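Side-chain contacts in protein (aminopeptidase) (Ochrobactrum anthropi, PDB 1B65), which acts as an aminopeptidase that removes N-terminal L-residues and as an esterase and amidase on D-alanine derivatives, with a variant Ntn hydrolase fold: residues G24-I29 with S172-E177; K9-D14 with T195-R200; L63-M66 with P71-V74; L17-V22 with A335-M340; R13-P18 with I359-L364. All blocks are in the same frame, centred on the assembly; numbering follows the deposited sequence.

Contact 1: residues G24-I29 with S172-E177; sequences GPYNAI and SGPVQE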
# COMPACT_ATOMS: atom_id res chain seq x y z
N GLY A 24 32.54 -3.25 7.00
CA GLY A 24 33.38 -3.19 5.79
C GLY A 24 34.63 -2.34 6.18
O GLY A 24 34.78 -1.78 7.27
N PRO A 25 35.49 -2.10 5.19
CA PRO A 25 36.75 -1.42 5.42
C PRO A 25 36.67 -0.06 6.03
O PRO A 25 37.44 0.29 6.94
CB PRO A 25 37.39 -1.38 4.03
CG PRO A 25 36.83 -2.58 3.34
CD PRO A 25 35.41 -2.73 3.84
N TYR A 26 35.70 0.78 5.58
CA TYR A 26 35.58 2.13 6.09
C TYR A 26 34.43 2.28 7.07
O TYR A 26 34.20 3.40 7.51
CB TYR A 26 35.38 3.14 4.91
CG TYR A 26 36.64 3.16 4.06
CD1 TYR A 26 37.81 3.71 4.58
CD2 TYR A 26 36.68 2.60 2.79
CE1 TYR A 26 38.97 3.74 3.83
CE2 TYR A 26 37.84 2.64 2.02
CZ TYR A 26 38.98 3.19 2.57
OH TYR A 26 40.16 3.23 1.84
N ASN A 27 33.67 1.21 7.31
CA ASN A 27 32.50 1.26 8.19
C ASN A 27 31.58 2.40 7.69
O ASN A 27 31.20 3.33 8.40
CB ASN A 27 32.83 1.46 9.67
CG ASN A 27 31.58 1.32 10.55
OD1 ASN A 27 30.56 0.74 10.20
ND2 ASN A 27 31.69 1.81 11.78
N ALA A 28 31.29 2.30 6.39
CA ALA A 28 30.48 3.33 5.73
C ALA A 28 29.74 2.79 4.53
O ALA A 28 30.11 1.74 4.01
CB ALA A 28 31.38 4.46 5.20
N ILE A 29 28.78 3.60 4.03
CA ILE A 29 28.02 3.12 2.86
C ILE A 29 28.83 2.92 1.61
O ILE A 29 28.52 2.09 0.73
CB ILE A 29 26.81 4.09 2.64
CG1 ILE A 29 25.84 3.37 1.67
CG2 ILE A 29 27.29 5.41 2.08
CD1 ILE A 29 24.46 4.03 1.59
N SER A 172 34.63 7.33 -3.57
CA SER A 172 34.67 6.12 -2.73
C SER A 172 35.46 6.44 -1.46
O SER A 172 35.82 7.60 -1.22
CB SER A 172 35.34 4.97 -3.47
OG SER A 172 36.65 5.33 -3.89
N GLY A 173 35.78 5.45 -0.63
CA GLY A 173 36.59 5.74 0.55
C GLY A 173 35.78 6.28 1.74
O GLY A 173 34.56 6.18 1.87
N PRO A 174 36.51 6.83 2.72
CA PRO A 174 35.94 7.28 3.96
C PRO A 174 34.91 8.38 3.73
O PRO A 174 35.07 9.20 2.83
CB PRO A 174 37.10 7.89 4.75
CG PRO A 174 38.33 7.42 4.09
CD PRO A 174 37.99 6.98 2.69
N VAL A 175 33.89 8.33 4.58
CA VAL A 175 32.81 9.33 4.43
C VAL A 175 32.81 10.25 5.63
O VAL A 175 32.78 9.78 6.77
CB VAL A 175 31.47 8.58 4.31
CG1 VAL A 175 30.24 9.48 4.34
CG2 VAL A 175 31.47 7.76 3.01
N GLN A 176 32.74 11.54 5.36
CA GLN A 176 32.63 12.56 6.39
C GLN A 176 31.31 12.43 7.12
O GLN A 176 30.32 12.05 6.51
CB GLN A 176 32.70 13.95 5.72
CG GLN A 176 32.73 15.07 6.74
CD GLN A 176 32.80 16.45 6.09
OE1 GLN A 176 32.69 16.58 4.87
NE2 GLN A 176 32.96 17.47 6.92
N GLU A 177 31.29 12.69 8.44
CA GLU A 177 30.06 12.60 9.21
C GLU A 177 29.82 13.87 10.03
O GLU A 177 30.71 14.72 10.23
CB GLU A 177 30.05 11.42 10.21
CG GLU A 177 30.16 10.08 9.47
CD GLU A 177 30.33 8.95 10.47
OE1 GLU A 177 31.32 9.00 11.25
OE2 GLU A 177 29.52 8.03 10.55
O HOH W 1 34.45 6.22 6.82
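A type I beta turn from Gly24 to Asn27, in the loop that leads into strand 36-43, carries Tyr26 as its third residue, and the ring of Tyr26 lies against Gly173 and Pro174. One face of the ring takes both neighbours. Gly173 CA sits 4.0 Å from the centroid of the Tyr26 ring, and Pro174 CD sits 3.9 Å from it, 22° off the normal. Each is offset toward a different side of the ring: CE2 of Tyr26 is 3.7 Å from Gly173 CA, while its CE1 is 3.6 Å from Pro174 CD. These are CH-pi contacts, and the ring can reach them because CG of Tyr26 stands anti to its own carbonyl carbon (chi1 -66°). The backbone angles of Gly173 call for glycine: a CB would run into Ser172 O. Both loops run beside the six-stranded sheet of this Ntn hydrolase variant, whose outer strand 194-204 is touched by Ala28 and Val175. Those two meet each other methyl to methyl, Ala28 CB lying 4.0 Å from Val175 CG2; Val175 also packs on Val37 and Phe39 of strand 36-43. A water joins the two backbones, donating to Tyr26 O at 2.9 Å and accepting from Val175 N at 3.1 Å. Tyr26 O receives a second hydrogen bond from Arg11 NH1, and Gly173 O pairs with Thr30 OG1.

Contact 2: residues K9-D14 with T195-R200; sequences KPRARD and TGTASR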
# COMPACT_ATOMS: atom_id res chain seq x y z
N LYS A 9 39.15 12.64 14.69
CA LYS A 9 37.73 12.45 15.05
C LYS A 9 37.48 10.96 15.32
O LYS A 9 37.38 10.14 14.42
CB LYS A 9 36.74 12.94 13.99
CG LYS A 9 36.26 14.38 14.12
CD LYS A 9 34.74 14.49 14.10
CE LYS A 9 34.24 15.74 13.40
NZ LYS A 9 33.91 16.82 14.37
N PRO A 10 37.36 10.63 16.60
CA PRO A 10 36.92 9.30 16.99
C PRO A 10 35.49 9.14 16.45
O PRO A 10 34.74 10.12 16.38
CB PRO A 10 36.81 9.35 18.50
CG PRO A 10 36.62 10.80 18.82
CD PRO A 10 37.41 11.53 17.77
N ARG A 11 35.12 7.90 16.15
CA ARG A 11 33.71 7.60 15.79
C ARG A 11 33.15 6.86 16.98
O ARG A 11 33.89 6.65 17.98
CB ARG A 11 33.67 6.79 14.49
CG ARG A 11 34.22 7.58 13.30
CD ARG A 11 34.24 6.66 12.07
NE ARG A 11 32.88 6.62 11.49
CZ ARG A 11 32.61 5.73 10.49
NH1 ARG A 11 33.56 4.92 10.07
NH2 ARG A 11 31.40 5.73 9.97
N ALA A 12 31.89 6.39 16.98
CA ALA A 12 31.33 5.79 18.17
C ALA A 12 32.15 4.60 18.65
O ALA A 12 32.34 4.48 19.86
CB ALA A 12 29.88 5.32 18.02
N ARG A 13 32.60 3.70 17.76
CA ARG A 13 33.36 2.54 18.23
C ARG A 13 34.63 2.98 18.95
O ARG A 13 35.06 2.29 19.87
CB ARG A 13 33.78 1.61 17.09
CG ARG A 13 32.57 0.82 16.60
CD ARG A 13 33.00 -0.05 15.39
NE ARG A 13 31.77 -0.64 14.84
CZ ARG A 13 31.51 -1.92 14.83
NH1 ARG A 13 32.41 -2.79 15.28
NH2 ARG A 13 30.36 -2.35 14.31
N ASP A 14 35.25 4.06 18.52
CA ASP A 14 36.46 4.57 19.15
C ASP A 14 36.27 4.98 20.60
O ASP A 14 37.25 5.01 21.35
CB ASP A 14 36.93 5.80 18.35
CG ASP A 14 37.31 5.38 16.94
OD1 ASP A 14 38.09 4.40 16.86
OD2 ASP A 14 36.85 5.97 15.95
N THR A 195 24.81 13.94 9.56
CA THR A 195 25.07 12.77 8.69
C THR A 195 25.78 11.66 9.43
O THR A 195 26.80 11.93 10.08
CB THR A 195 25.90 13.26 7.47
OG1 THR A 195 25.11 14.32 6.84
CG2 THR A 195 26.18 12.13 6.51
N GLY A 196 25.32 10.41 9.25
CA GLY A 196 26.02 9.29 9.88
C GLY A 196 26.04 8.09 8.93
O GLY A 196 25.13 7.95 8.10
N THR A 197 27.06 7.23 9.11
CA THR A 197 27.09 6.07 8.19
C THR A 197 27.71 4.88 8.90
O THR A 197 28.42 5.05 9.92
CB THR A 197 27.77 6.47 6.89
OG1 THR A 197 27.67 5.40 5.92
CG2 THR A 197 29.27 6.78 7.04
N ALA A 198 27.46 3.67 8.43
CA ALA A 198 28.03 2.45 9.01
C ALA A 198 27.83 1.34 7.99
O ALA A 198 26.99 1.49 7.08
CB ALA A 198 27.32 2.05 10.31
N SER A 199 28.53 0.23 8.22
CA SER A 199 28.32 -0.94 7.35
C SER A 199 28.51 -2.23 8.14
O SER A 199 29.07 -2.28 9.24
CB SER A 199 29.27 -0.97 6.14
OG SER A 199 30.64 -1.12 6.61
N ARG A 200 28.03 -3.32 7.52
CA ARG A 200 28.18 -4.63 8.11
C ARG A 200 28.48 -5.61 6.98
O ARG A 200 27.93 -5.44 5.88
CB ARG A 200 26.95 -5.15 8.85
CG ARG A 200 26.55 -4.43 10.13
CD ARG A 200 27.67 -4.62 11.17
NE ARG A 200 27.26 -4.07 12.47
CZ ARG A 200 27.42 -2.78 12.76
NH1 ARG A 200 27.96 -1.92 11.90
NH2 ARG A 200 27.02 -2.35 13.98
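Arg13 and Arg200 meet end against face, a good example of how two guanidinium groups can share one carboxylate. From its CB, which heads toward strand 194-204, Arg13 runs out straight through CG and CD to NE (chi3 -173°). There NE makes a salt bridge to Glu334 OE2. Beyond CZ, NH2 probably donates to the carbonyl oxygens of Thr20 and Gly21 and also hangs 3.2 Å above the guanidinium plane of Arg200. That NH2 comes within 3.4 Å of Arg200 CZ, and the two planes stand 87° apart, nearly perpendicular. Arg200 has its own anchors: NH2 pairs with Glu334 OE1, and NH1 donates to Ser199 O at 2.9 Å, the oxygen lying in the guanidinium plane although the donor stands well above the carbonyl plane. Three residues earlier on the strand, Arg11 NH2 approaches Thr197 O to 3.1 Å, but at a poor angle for a hydrogen bond, and touches Thr197 CG2 at 3.8 Å. The same NH2 bonds to Asn27 O, and NE is paired with Glu177. The backbone of Arg11 is held in turn, its N giving a nearly straight bond of 2.6 Å to the anti lone pair of Asp14 OD2. With one oxygen of Glu334 for each arginine, the paired cations are probably well compensated, and Glu334, on helix 322-342, can link the N-terminal loop, the helix and edge strand 194-204.

Contact 3: residues L63-M66 with P71-V74; sequences LPHM and PVPV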
# COMPACT_ATOMS: atom_id res chain seq x y z
N LEU A 63 25.72 8.04 -5.11
CA LEU A 63 25.55 7.55 -6.49
C LEU A 63 26.01 6.12 -6.62
O LEU A 63 27.19 5.84 -6.43
CB LEU A 63 26.46 8.39 -7.38
CG LEU A 63 26.15 8.81 -8.79
CD1 LEU A 63 27.40 8.86 -9.68
CD2 LEU A 63 24.97 8.13 -9.47
N PRO A 64 25.11 5.22 -6.95
CA PRO A 64 25.46 3.81 -7.17
C PRO A 64 26.16 3.64 -8.52
O PRO A 64 25.95 4.47 -9.42
CB PRO A 64 24.12 3.11 -7.20
CG PRO A 64 23.09 4.10 -6.76
CD PRO A 64 23.64 5.47 -7.10
N HIS A 65 27.01 2.64 -8.72
CA HIS A 65 27.70 2.37 -9.97
C HIS A 65 28.33 3.63 -10.52
O HIS A 65 28.18 3.99 -11.69
CB HIS A 65 26.72 1.78 -10.99
CG HIS A 65 26.18 0.45 -10.56
ND1 HIS A 65 26.99 -0.63 -10.27
CD2 HIS A 65 24.89 0.03 -10.42
CE1 HIS A 65 26.21 -1.67 -9.96
NE2 HIS A 65 24.96 -1.29 -10.03
N MET A 66 29.12 4.33 -9.69
CA MET A 66 29.59 5.65 -10.10
C MET A 66 30.54 5.63 -11.28
O MET A 66 30.68 6.64 -11.98
CB MET A 66 30.12 6.44 -8.88
CG MET A 66 31.37 5.83 -8.37
SD MET A 66 32.01 6.77 -6.93
CE MET A 66 32.48 5.31 -5.99
N PRO A 71 23.54 5.34 -17.01
CA PRO A 71 22.81 5.09 -15.75
C PRO A 71 22.50 3.61 -15.63
O PRO A 71 22.15 2.98 -16.64
CB PRO A 71 21.51 5.89 -15.93
CG PRO A 71 21.91 6.98 -16.89
CD PRO A 71 22.76 6.22 -17.90
N VAL A 72 22.67 3.01 -14.46
CA VAL A 72 22.39 1.59 -14.29
C VAL A 72 21.24 1.45 -13.29
O VAL A 72 21.34 1.94 -12.17
CB VAL A 72 23.61 0.85 -13.68
CG1 VAL A 72 23.31 -0.64 -13.47
CG2 VAL A 72 24.86 0.99 -14.54
N PRO A 73 20.15 0.84 -13.71
CA PRO A 73 19.02 0.62 -12.81
C PRO A 73 19.49 -0.16 -11.59
O PRO A 73 20.22 -1.13 -11.73
CB PRO A 73 18.04 -0.24 -13.61
CG PRO A 73 18.40 0.01 -15.04
CD PRO A 73 19.90 0.24 -15.04
N VAL A 74 19.00 0.24 -10.42
CA VAL A 74 19.30 -0.49 -9.17
C VAL A 74 17.91 -0.83 -8.64
O VAL A 74 17.11 0.09 -8.48
CB VAL A 74 20.17 0.60 -8.53
CG1 VAL A 74 19.58 1.41 -7.43
CG2 VAL A 74 21.63 0.20 -8.45
O HOH W 2 24.72 4.58 -12.20
O HOH W 3 22.54 -2.76 -10.28
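Van der Waals contact comes first, and it centres on His65, whose ring is met by Val72 and Val74 together. CD2 of His65 is the atom most engaged, 3.5 Å from Val72 CG1 and 3.8 Å from Val74 CG2. Both methyls reach the imidazole obliquely. The Val72 side chain lies across His65 at about a right angle, whereas Val74 slides past it in the opposite direction. Val72 offers its methyls to different parts of the histidine: CG1, anti to the backbone N (chi1 179°), goes to the ring, and CG2 touches His65 CB at 4.1 Å. Pro64 adds an apolar pair to this cluster, its CB being 4.0 Å from Val74 CG2.

The segments form the two ends of the connection between strand 56-63, which belongs to the four-stranded mixed sheet, and strand 74-83 of the six-stranded one, so this is where the chain passes from one sheet of the Ntn hydrolase fold to the other. Pro64 and Val74 both also touch Phe295 of strand 289-296, a neighbour of strand 74-83. His65 itself has positive phi and psi, a left-handed backbone conformation at the bend.

Polar contact is made through water. One molecule donates to Pro64 O at 3.0 Å and accepts only weakly from Val72 N. Another lies at the edge of the imidazole, in its plane, 2.8 Å from His65 NE2, and is also near Pro73 O, although competing acceptors make that second link uncertain. Pro71 and Pro73, turned the other way, pack on Tyr126 and Tyr98 respectively.

Contact 4: residues L17-V22 with A335-M340; sequences LPFTGV and AVVNAM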
# COMPACT_ATOMS: atom_id res chain seq x y z
N LEU A 17 31.84 2.49 22.69
CA LEU A 17 30.42 2.07 22.67
C LEU A 17 30.40 0.64 22.14
O LEU A 17 31.21 0.30 21.26
CB LEU A 17 29.55 3.00 21.83
CG LEU A 17 28.98 4.21 22.58
CD1 LEU A 17 30.10 5.10 23.11
CD2 LEU A 17 28.10 5.03 21.64
N PRO A 18 29.56 -0.21 22.70
CA PRO A 18 29.54 -1.62 22.42
C PRO A 18 28.86 -2.05 21.13
O PRO A 18 27.94 -2.86 21.17
CB PRO A 18 28.79 -2.25 23.61
CG PRO A 18 27.91 -1.15 24.09
CD PRO A 18 28.60 0.15 23.78
N PHE A 19 29.35 -1.57 20.00
CA PHE A 19 28.77 -1.99 18.75
C PHE A 19 29.22 -3.37 18.29
O PHE A 19 30.26 -3.96 18.32
CB PHE A 19 29.03 -0.98 17.64
CG PHE A 19 28.05 0.17 17.79
CD1 PHE A 19 26.71 -0.02 17.52
CD2 PHE A 19 28.47 1.40 18.25
CE1 PHE A 19 25.79 1.02 17.67
CE2 PHE A 19 27.58 2.44 18.38
CZ PHE A 19 26.23 2.27 18.12
N THR A 20 28.30 -4.05 17.71
CA THR A 20 27.67 -4.90 16.83
C THR A 20 28.59 -5.24 15.65
O THR A 20 29.05 -4.38 14.91
CB THR A 20 26.47 -4.05 16.28
OG1 THR A 20 26.97 -2.70 16.21
CG2 THR A 20 25.28 -3.99 17.19
N GLY A 21 29.03 -6.46 15.47
CA GLY A 21 29.68 -7.04 14.36
C GLY A 21 30.78 -6.44 13.52
O GLY A 21 31.22 -5.28 13.59
N VAL A 22 31.12 -7.22 12.48
CA VAL A 22 32.20 -6.86 11.55
C VAL A 22 31.73 -5.87 10.52
O VAL A 22 30.68 -6.06 9.89
CB VAL A 22 32.66 -8.18 10.87
CG1 VAL A 22 33.72 -7.88 9.82
CG2 VAL A 22 33.20 -9.05 12.01
N ALA A 335 24.83 4.17 12.54
CA ALA A 335 24.88 5.35 11.71
C ALA A 335 24.28 6.55 12.46
O ALA A 335 24.86 7.63 12.46
CB ALA A 335 24.14 5.08 10.38
N VAL A 336 23.16 6.33 13.17
CA VAL A 336 22.58 7.41 13.98
C VAL A 336 23.54 7.85 15.10
O VAL A 336 23.78 9.05 15.28
CB VAL A 336 21.23 6.98 14.56
CG1 VAL A 336 20.71 7.98 15.60
CG2 VAL A 336 20.15 6.88 13.45
N VAL A 337 24.09 6.88 15.83
CA VAL A 337 25.01 7.24 16.92
C VAL A 337 26.27 7.90 16.36
O VAL A 337 26.74 8.95 16.85
CB VAL A 337 25.32 6.04 17.83
CG1 VAL A 337 26.27 6.49 18.95
CG2 VAL A 337 24.02 5.55 18.50
N ASN A 338 26.80 7.40 15.23
CA ASN A 338 27.96 8.04 14.61
C ASN A 338 27.67 9.49 14.28
O ASN A 338 28.57 10.35 14.45
CB ASN A 338 28.32 7.28 13.29
CG ASN A 338 29.28 6.14 13.52
OD1 ASN A 338 29.45 5.25 12.64
ND2 ASN A 338 29.91 6.07 14.68
N ALA A 339 26.45 9.81 13.83
CA ALA A 339 26.13 11.21 13.50
C ALA A 339 26.23 12.10 14.74
O ALA A 339 26.71 13.25 14.63
CB ALA A 339 24.69 11.31 12.93
N MET A 340 25.73 11.61 15.87
CA MET A 340 25.77 12.40 17.10
C MET A 340 27.21 12.57 17.59
O MET A 340 27.53 13.66 18.09
CB MET A 340 24.97 11.69 18.19
CG MET A 340 23.49 11.67 17.81
SD MET A 340 22.60 10.84 19.15
CE MET A 340 22.52 12.08 20.38
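The backbone of Leu17 and Phe19 folds round Pro18 in an inverse gamma turn, closed by a weak bond of 2.9 Å from Phe19 N to Leu17 O, and it runs past helix 322-342 with the CA atoms of Leu17 and Val337 9.4 Å apart. With the chain turned in this way, the side chains of Leu17 and Phe19 both reach Val337. That residue lies between them, and its branches are divided. CG1, standing anti to the backbone N (chi1 -179°), takes Leu17, whose CD2 comes within 3.6 Å of Val337 CG1. CB and CG2 take Phe19 instead: CZ of the ring is 3.9 Å from Val337 CB and 4.0 Å from Val337 CG2. The phenyl group comes in edge-on, with CG2 lying in its plane, and it is CZ, the para carbon, that touches the valine.

On its far side the helix rests on the six-stranded sheet, where Ala335 and Val336 touch Val215 of strand 207-217. The N-terminal loop thus covers the helix from outside. Ala12 joins Val337 as well, and Phe19 continues along the helix onto Glu333 and Glu334. The chemistry across the interface is hydrocarbon throughout, so shape and burial of Leu17 and Val337 should account for the attachment here, and polar anchoring of the loop is left to neighbours such as Arg13.

Contact 5: residues R13-P18 with I359-L364; sequences RDLGLP and IDHERL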
# COMPACT_ATOMS: atom_id res chain seq x y z
N ARG A 13 32.60 3.70 17.76
CA ARG A 13 33.36 2.54 18.23
C ARG A 13 34.63 2.98 18.95
O ARG A 13 35.06 2.29 19.87
CB ARG A 13 33.78 1.61 17.09
CG ARG A 13 32.57 0.82 16.60
CD ARG A 13 33.00 -0.05 15.39
NE ARG A 13 31.77 -0.64 14.84
CZ ARG A 13 31.51 -1.92 14.83
NH1 ARG A 13 32.41 -2.79 15.28
NH2 ARG A 13 30.36 -2.35 14.31
N ASP A 14 35.25 4.06 18.52
CA ASP A 14 36.46 4.57 19.15
C ASP A 14 36.27 4.98 20.60
O ASP A 14 37.25 5.01 21.35
CB ASP A 14 36.93 5.80 18.35
CG ASP A 14 37.31 5.38 16.94
OD1 ASP A 14 38.09 4.40 16.86
OD2 ASP A 14 36.85 5.97 15.95
N LEU A 15 35.06 5.35 21.01
CA LEU A 15 34.77 5.77 22.38
C LEU A 15 34.43 4.61 23.30
O LEU A 15 34.09 4.82 24.48
CB LEU A 15 33.60 6.76 22.39
CG LEU A 15 33.78 8.06 21.60
CD1 LEU A 15 32.55 8.94 21.80
CD2 LEU A 15 35.04 8.79 22.04
N GLY A 16 34.46 3.39 22.76
CA GLY A 16 34.13 2.23 23.57
C GLY A 16 32.66 1.85 23.54
O GLY A 16 32.27 1.01 24.36
N LEU A 17 31.84 2.49 22.69
CA LEU A 17 30.42 2.07 22.67
C LEU A 17 30.40 0.64 22.14
O LEU A 17 31.21 0.30 21.26
CB LEU A 17 29.55 3.00 21.83
CG LEU A 17 28.98 4.21 22.58
CD1 LEU A 17 30.10 5.10 23.11
CD2 LEU A 17 28.10 5.03 21.64
N PRO A 18 29.56 -0.21 22.70
CA PRO A 18 29.54 -1.62 22.42
C PRO A 18 28.86 -2.05 21.13
O PRO A 18 27.94 -2.86 21.17
CB PRO A 18 28.79 -2.25 23.61
CG PRO A 18 27.91 -1.15 24.09
CD PRO A 18 28.60 0.15 23.78
N ILE A 359 26.54 16.03 21.76
CA ILE A 359 26.61 15.24 22.97
C ILE A 359 28.08 15.16 23.41
O ILE A 359 29.01 15.02 22.60
CB ILE A 359 26.00 13.83 22.82
CG1 ILE A 359 25.92 13.13 24.16
CG2 ILE A 359 26.84 13.07 21.80
CD1 ILE A 359 24.97 11.90 24.11
N ASP A 360 28.24 15.38 24.72
CA ASP A 360 29.58 15.38 25.30
C ASP A 360 30.12 13.97 25.45
O ASP A 360 29.46 13.14 26.07
CB ASP A 360 29.52 16.05 26.68
CG ASP A 360 30.97 16.15 27.20
OD1 ASP A 360 31.72 16.99 26.70
OD2 ASP A 360 31.32 15.37 28.06
N HIS A 361 31.29 13.68 24.88
CA HIS A 361 31.79 12.31 24.90
C HIS A 361 32.10 11.77 26.28
O HIS A 361 31.85 10.60 26.56
CB HIS A 361 33.08 12.22 24.03
CG HIS A 361 32.89 12.57 22.61
ND1 HIS A 361 33.89 12.60 21.66
CD2 HIS A 361 31.73 12.89 21.94
CE1 HIS A 361 33.36 12.95 20.48
NE2 HIS A 361 32.05 13.11 20.64
N GLU A 362 32.71 12.61 27.14
CA GLU A 362 33.07 12.09 28.47
C GLU A 362 31.85 11.86 29.33
O GLU A 362 31.77 10.84 30.01
CB GLU A 362 34.09 13.03 29.15
CG GLU A 362 35.52 12.78 28.64
CD GLU A 362 35.88 11.31 28.85
OE1 GLU A 362 35.80 10.86 30.02
OE2 GLU A 362 36.19 10.57 27.89
N ARG A 363 30.85 12.75 29.25
CA ARG A 363 29.64 12.52 30.03
C ARG A 363 28.93 11.27 29.50
O ARG A 363 28.42 10.51 30.31
CB ARG A 363 28.70 13.72 29.91
CG ARG A 363 28.92 14.86 30.88
CD ARG A 363 27.53 15.24 31.47
NE ARG A 363 27.01 16.40 30.81
CZ ARG A 363 25.83 17.00 30.89
NH1 ARG A 363 24.86 16.56 31.67
NH2 ARG A 363 25.71 18.09 30.13
N LEU A 364 28.91 11.11 28.16
CA LEU A 364 28.28 9.87 27.63
C LEU A 364 28.94 8.61 28.15
O LEU A 364 28.31 7.65 28.60
CB LEU A 364 28.40 9.86 26.10
CG LEU A 364 27.45 9.16 25.16
CD1 LEU A 364 28.18 8.65 23.92
CD2 LEU A 364 26.55 8.10 25.78
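The imidazole of His361 has Leu15 over one face. CD1 of that leucine stands 3.7 Å above the ring plane and 3.9 Å from the ring centroid, 18° off the normal, which makes a CH-pi contact. It is displaced toward the CG side, since the nearest ring atom is CG of His361, 3.7 Å from Leu15 CD1. CD2, beside it, lies 4.0 Å from His361 ND1. In Leu15, chi1 (-60°) carries CG toward the helix and the extended chi2 (-177°) sets the methyls against the ring, the side chain lying at about a right angle to that of the histidine. NE2 of His361 bonds to Ile341 O near the end of helix 322-342, which ties down the ring from another direction.

His361 begins helix 361-370, and Asp360, just before it, is the N-cap: its OD2 accepts from Arg363 N at 2.9 Å, the donor lying on the anti side and a little out of the carboxylate plane. One helical turn on, Leu364 has its CD1 4.1 Å from CD1 of Leu17, here methyl to methyl and across at about a right angle. Leu15 and Leu364 both rest on Ile341, so the short 3-10 turn of the N-terminal loop, helix 322-342 and the C-terminal helix come together around that isoleucine. Arg365 NH1 bonds to Leu15 O, and the backbone of Gly16 pairs with the C-terminal Ala375.

Overall arrangement
Four of the five contacts start in the N-terminal loop ahead of strand 36-43, in the order 2, 5, 4, 1. Their partners lie far down the chain, on the 172-177 loop, strand 194-204, helix 322-342 and helix 361-370. Centres of contacts 2 and 4 are about 6 Å apart, with that of contact 5 about 10 and 11 Å from contacts 4 and 2. Contact 3 lies where the chain passes from one sheet to the other, its centre about 18 Å from contact 1 and 36 Å from contact 5. The loop therefore binds elements on both sides of the unmodelled residues 246-249, which probably helps unite the chain if, as in other Ntn hydrolases, maturation cuts it.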